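Local atomic coordinates of UDP-4-amino-4,6-dideoxy-N-acetyl-beta-L-altrosamine transaminase (PDB entry 2FNU), a protein that transfers an amino group from glutamate to a UDP-linked 4-keto sugar, using pyridoxal phosphate, in the second step of pseudaminic acid biosynthesis for flagellin modification. Residues E255-Y260 / H284-L289; R262-K265 / Y269-P272. One frame throughout, in Å; residues are numbered along the deposited sequence.

Interaction 1 (E255-Y260 / H284-L289); sequences EAALTY and HLYPIL
Tyr286 lays one face of its ring over the Tyr260 side chain. Tyr260 CD2 sits 3.7 Å above the plane of the Tyr286 ring, over its centre. The ring centroids are 4.5 Å apart and the planes meet at 31°, an oblique pairing. The two side chains run in roughly opposite senses and cross at a slant, so the phenol end of Tyr286 lies at the root of Tyr260, with OH of Tyr286 3.3 Å from CB of Tyr260. Tyr286 reaches this far because its CG is anti to its own backbone N (chi1 -175°), which brings the ring up against Tyr260 and Ala257. One turn earlier, Ala257 packs its methyl against the ring, CB to Tyr286 CD1 3.8 Å. The carbonyl oxygen of Ala257 is also close, 3.5 Å from CE1 of Tyr286. The contact joins helix 246-264 to strand 286-290 of the small antiparallel sheet. No hydrogen bond links the two segments themselves; packing of ring, methyl and CB holds them. OD1 of Asp261, the next residue of the same helix, bonds Tyr286 OH, so the helix also grips the polar end of that ring, and Pro348 O holds Tyr260 OH.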
loop_
_atom_site.group_PDB
_atom_site.type_symbol
_atom_site.label_atom_id
_atom_site.label_comp_id
_atom_site.label_asym_id
_atom_site.label_seq_id
_atom_site.Cartn_x
_atom_site.Cartn_y
_atom_site.Cartn_z
ATOM N N GLU B 255 -7.490 8.264 30.833
ATOM C CA GLU B 255 -8.147 9.272 31.670
ATOM C C GLU B 255 -9.551 9.567 31.170
ATOM O O GLU B 255 -10.480 9.700 31.970
ATOM C CB GLU B 255 -7.266 10.516 31.825
ATOM C CG GLU B 255 -6.147 10.228 32.836
ATOM C CD GLU B 255 -4.921 11.115 32.708
ATOM O OE1 GLU B 255 -3.911 10.782 33.366
ATOM O OE2 GLU B 255 -4.952 12.117 31.965
ATOM N N ALA B 256 -9.719 9.632 29.849
ATOM C CA ALA B 256 -11.041 9.846 29.265
ATOM C C ALA B 256 -11.940 8.670 29.610
ATOM O O ALA B 256 -13.088 8.858 30.013
ATOM C CB ALA B 256 -10.931 9.992 27.749
ATOM N N ALA B 257 -11.415 7.450 29.460
ATOM C CA ALA B 257 -12.193 6.252 29.785
ATOM C C ALA B 257 -12.637 6.240 31.245
ATOM O O ALA B 257 -13.771 5.872 31.566
ATOM C CB ALA B 257 -11.384 5.000 29.471
ATOM N N LEU B 258 -11.733 6.639 32.134
ATOM C CA LEU B 258 -12.066 6.666 33.559
ATOM C C LEU B 258 -13.159 7.685 33.858
ATOM O O LEU B 258 -13.993 7.466 34.758
ATOM C CB LEU B 258 -10.820 6.944 34.410
ATOM C CG LEU B 258 -9.813 5.791 34.437
ATOM C CD1 LEU B 258 -8.500 6.293 35.043
ATOM C CD2 LEU B 258 -10.335 4.540 35.174
ATOM N N THR B 259 -13.149 8.808 33.134
ATOM C CA THR B 259 -14.201 9.822 33.300
ATOM C C THR B 259 -15.552 9.269 32.858
ATOM O O THR B 259 -16.545 9.397 33.574
ATOM C CB THR B 259 -13.842 11.104 32.542
ATOM O OG1 THR B 259 -12.678 11.657 33.154
ATOM C CG2 THR B 259 -14.969 12.132 32.610
ATOM N N TYR B 260 -15.606 8.640 31.686
ATOM C CA TYR B 260 -16.836 7.957 31.321
ATOM C C TYR B 260 -17.270 6.954 32.399
ATOM O O TYR B 260 -18.450 6.884 32.746
ATOM C CB TYR B 260 -16.619 7.168 30.038
ATOM C CG TYR B 260 -16.670 7.919 28.723
ATOM C CD1 TYR B 260 -17.790 8.668 28.354
ATOM C CD2 TYR B 260 -15.633 7.793 27.793
ATOM C CE1 TYR B 260 -17.864 9.300 27.111
ATOM C CE2 TYR B 260 -15.693 8.442 26.550
ATOM C CZ TYR B 260 -16.821 9.180 26.215
ATOM O OH TYR B 260 -16.909 9.789 24.978
ATOM N N HIS B 284 -8.084 1.960 22.398
ATOM C CA HIS B 284 -8.436 2.417 21.055
ATOM C C HIS B 284 -9.915 2.778 20.954
ATOM O O HIS B 284 -10.268 3.807 20.329
ATOM C CB HIS B 284 -8.049 1.387 19.980
ATOM C CG HIS B 284 -8.567 1.739 18.632
ATOM N ND1 HIS B 284 -8.355 2.978 18.058
ATOM C CD2 HIS B 284 -9.323 1.040 17.756
ATOM C CE1 HIS B 284 -8.965 3.025 16.884
ATOM N NE2 HIS B 284 -9.561 1.863 16.679
ATOM N N LEU B 285 -10.764 1.916 21.529
ATOM C CA LEU B 285 -12.216 2.168 21.588
ATOM C C LEU B 285 -12.680 2.261 23.024
ATOM O O LEU B 285 -12.028 1.698 23.928
ATOM C CB LEU B 285 -13.025 1.052 20.919
ATOM C CG LEU B 285 -12.690 0.657 19.480
ATOM C CD1 LEU B 285 -13.494 -0.578 19.011
ATOM C CD2 LEU B 285 -12.941 1.824 18.537
ATOM N N TYR B 286 -13.817 2.926 23.223
ATOM C CA TYR B 286 -14.527 2.869 24.505
ATOM C C TYR B 286 -15.907 2.271 24.206
ATOM O O TYR B 286 -16.831 3.006 23.838
ATOM C CB TYR B 286 -14.690 4.270 25.126
ATOM C CG TYR B 286 -15.317 4.204 26.492
ATOM C CD1 TYR B 286 -14.521 4.065 27.634
ATOM C CD2 TYR B 286 -16.708 4.220 26.641
ATOM C CE1 TYR B 286 -15.098 3.987 28.918
ATOM C CE2 TYR B 286 -17.280 4.123 27.904
ATOM C CZ TYR B 286 -16.473 4.012 29.026
ATOM O OH TYR B 286 -17.035 3.924 30.284
ATOM N N PRO B 287 -16.030 0.933 24.268
ATOM C CA PRO B 287 -17.309 0.272 23.980
ATOM C C PRO B 287 -18.272 0.282 25.151
ATOM O O PRO B 287 -17.868 0.072 26.306
ATOM C CB PRO B 287 -16.909 -1.194 23.691
ATOM C CG PRO B 287 -15.395 -1.185 23.586
ATOM C CD PRO B 287 -14.946 -0.044 24.475
ATOM N N ILE B 288 -19.545 0.505 24.834
ATOM C CA ILE B 288 -20.604 0.240 25.804
ATOM C C ILE B 288 -21.547 -0.801 25.201
ATOM O O ILE B 288 -21.711 -0.849 23.966
ATOM C CB ILE B 288 -21.396 1.524 26.194
ATOM C CG1 ILE B 288 -22.131 2.104 24.970
ATOM C CG2 ILE B 288 -20.475 2.548 26.866
ATOM C CD1 ILE B 288 -23.051 3.310 25.302
ATOM N N LEU B 289 -22.156 -1.623 26.056
ATOM C CA LEU B 289 -23.105 -2.649 25.603
ATOM C C LEU B 289 -24.506 -2.349 26.130
ATOM O O LEU B 289 -24.739 -2.397 27.343
ATOM C CB LEU B 289 -22.677 -4.057 26.061
ATOM C CG LEU B 289 -21.309 -4.546 25.597
ATOM C CD1 LEU B 289 -21.008 -5.883 26.259
ATOM C CD2 LEU B 289 -21.305 -4.657 24.086
#

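Interaction 2 (R262-K265 / Y269-P272); sequences RIFK and YFTP
Segment 262-265 takes in the end of helix 246-264 and Lys265, the first residue beyond it, and segment 269-272 carries the short strand that follows. The nearest CA atoms across the segments are those of Phe264 and Pro272, 7.6 Å apart. Lys265 N makes a weak bond to Arg262 O. Three residues then carry the chain round to the second segment. Within this turn Asn267 binds both ends: its ND2 bonds to the carbonyls of Phe264 and Phe270, and its OD1 accepts from Tyr269 N.

The side-chain contact is a T-shaped pair. Phe270 turns the edge of its ring onto the face of Phe264. The planes stand at 90° and the centroids are 4.8 Å apart. Two ring carbons of Phe270 do the touching. CE1 lies 3.6 Å from Phe264 CG, and CZ lies 3.6 Å from Phe264 CD1. CZ stands 3.5 Å above the Phe264 plane, over the ring centre. Phe270 places CG between its backbone N and carbonyl carbon (chi1 52°), and this swings the ring round to meet Phe264.

The turn sends the strand back roughly opposite to the helix. The DegT/DnrJ/EryC1 family has the fold type I architecture of pyridoxal phosphate enzymes; its seven-stranded sheet belongs to the large domain, and this contact lies in the smaller part, with the three-stranded antiparallel sheet. Strand 270-272 is one edge of that smaller sheet within this chain, and helix 246-264 packs against it.

Pro272 adds a second contact, its CG 3.9 Å from Phe264 CB, near the root of the aromatic side chain. The contact is wholly apolar. Helix 355-370 packs on the pair: Ala362 touches Phe264, while Val365 and the ring of Phe369 meet Phe270. Phe264 also meets the ring of Tyr260.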
loop_
_atom_site.group_PDB
_atom_site.type_symbol
_atom_site.label_atom_id
_atom_site.label_comp_id
_atom_site.label_asym_id
_atom_site.label_seq_id
_atom_site.Cartn_x
_atom_site.Cartn_y
_atom_site.Cartn_z
ATOM N N ARG B 262 -16.766 6.932 35.564
ATOM C CA ARG B 262 -17.329 7.587 36.757
ATOM C C ARG B 262 -18.769 8.004 36.500
ATOM O O ARG B 262 -19.659 7.776 37.341
ATOM C CB ARG B 262 -16.511 8.807 37.175
ATOM C CG ARG B 262 -15.150 8.482 37.749
ATOM C CD ARG B 262 -14.560 9.721 38.414
ATOM N NE ARG B 262 -14.454 10.875 37.513
ATOM C CZ ARG B 262 -13.467 11.060 36.638
ATOM N NH1 ARG B 262 -12.490 10.153 36.522
ATOM N NH2 ARG B 262 -13.455 12.163 35.879
ATOM N N ILE B 263 -19.011 8.624 35.344
ATOM C CA ILE B 263 -20.334 9.165 35.060
ATOM C C ILE B 263 -21.345 8.059 34.762
ATOM O O ILE B 263 -22.526 8.186 35.112
ATOM C CB ILE B 263 -20.249 10.195 33.896
ATOM C CG1 ILE B 263 -19.382 11.388 34.350
ATOM C CG2 ILE B 263 -21.632 10.663 33.438
ATOM C CD1 ILE B 263 -18.931 12.328 33.241
ATOM N N PHE B 264 -20.876 6.969 34.142
ATOM C CA PHE B 264 -21.731 5.847 33.786
ATOM C C PHE B 264 -21.919 4.804 34.887
ATOM O O PHE B 264 -22.693 3.862 34.704
ATOM C CB PHE B 264 -21.150 5.124 32.550
ATOM C CG PHE B 264 -21.170 5.947 31.292
ATOM C CD1 PHE B 264 -22.097 6.970 31.111
ATOM C CD2 PHE B 264 -20.271 5.672 30.261
ATOM C CE1 PHE B 264 -22.127 7.724 29.929
ATOM C CE2 PHE B 264 -20.291 6.413 29.069
ATOM C CZ PHE B 264 -21.220 7.431 28.902
ATOM N N LYS B 265 -21.201 4.934 36.006
ATOM C CA LYS B 265 -21.284 3.932 37.081
ATOM C C LYS B 265 -22.745 3.739 37.506
ATOM O O LYS B 265 -23.450 4.717 37.762
ATOM C CB LYS B 265 -20.414 4.350 38.270
ATOM C CG LYS B 265 -20.544 3.462 39.501
ATOM C CD LYS B 265 -19.524 2.355 39.513
ATOM C CE LYS B 265 -19.492 1.679 40.874
ATOM N NZ LYS B 265 -18.321 0.772 40.998
ATOM N N TYR B 269 -28.864 1.721 31.702
ATOM C CA TYR B 269 -29.074 1.550 30.251
ATOM C C TYR B 269 -28.067 0.646 29.543
ATOM O O TYR B 269 -28.422 -0.035 28.572
ATOM C CB TYR B 269 -29.032 2.897 29.547
ATOM C CG TYR B 269 -29.877 3.973 30.197
ATOM C CD1 TYR B 269 -31.271 3.880 30.226
ATOM C CD2 TYR B 269 -29.275 5.074 30.779
ATOM C CE1 TYR B 269 -32.044 4.882 30.822
ATOM C CE2 TYR B 269 -30.029 6.076 31.372
ATOM C CZ TYR B 269 -31.411 5.974 31.385
ATOM O OH TYR B 269 -32.155 6.976 31.971
ATOM N N PHE B 270 -26.815 0.663 29.996
ATOM C CA PHE B 270 -25.758 -0.067 29.289
ATOM C C PHE B 270 -24.605 -0.369 30.218
ATOM O O PHE B 270 -24.495 0.244 31.288
ATOM C CB PHE B 270 -25.242 0.732 28.075
ATOM C CG PHE B 270 -24.832 2.144 28.405
ATOM C CD1 PHE B 270 -23.606 2.411 29.023
ATOM C CD2 PHE B 270 -25.683 3.204 28.110
ATOM C CE1 PHE B 270 -23.243 3.718 29.344
ATOM C CE2 PHE B 270 -25.339 4.523 28.440
ATOM C CZ PHE B 270 -24.110 4.778 29.048
ATOM N N THR B 271 -23.742 -1.288 29.790
ATOM C CA THR B 271 -22.568 -1.700 30.564
ATOM C C THR B 271 -21.289 -1.294 29.814
ATOM O O THR B 271 -21.017 -1.837 28.757
ATOM C CB THR B 271 -22.572 -3.238 30.763
ATOM O OG1 THR B 271 -23.802 -3.634 31.404
ATOM C CG2 THR B 271 -21.380 -3.709 31.603
ATOM N N PRO B 272 -20.487 -0.371 30.391
ATOM C CA PRO B 272 -19.196 -0.097 29.772
ATOM C C PRO B 272 -18.259 -1.285 29.990
ATOM O O PRO B 272 -18.286 -1.940 31.049
ATOM C CB PRO B 272 -18.669 1.118 30.547
ATOM C CG PRO B 272 -19.826 1.606 31.364
ATOM C CD PRO B 272 -20.700 0.442 31.602
#

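The centres of interactions 1 and 2 are about 10 Å apart. Both use helix 246-264, interaction 2 at its C-terminal end and interaction 1 just before it. Along the chain, interaction 2 is nested inside the loop closed by interaction 1. Their strands, 270-272 and 286-290, follow each other in sequence and are antiparallel neighbours in one sheet. Leu289 O lies 2.9 Å from Thr271 N, a probable hydrogen bond joining the two strands. Tyr286 OH also packs against Pro272 CB, at 3.3 Å. Together the contacts seat the end of one helix on the small sheet, apart from the seven-stranded sheet. The side chain of Tyr286 is about 13 Å from bound UDP-N-acetylglucosamine, whereas interaction 2 is remote from the annotated sites.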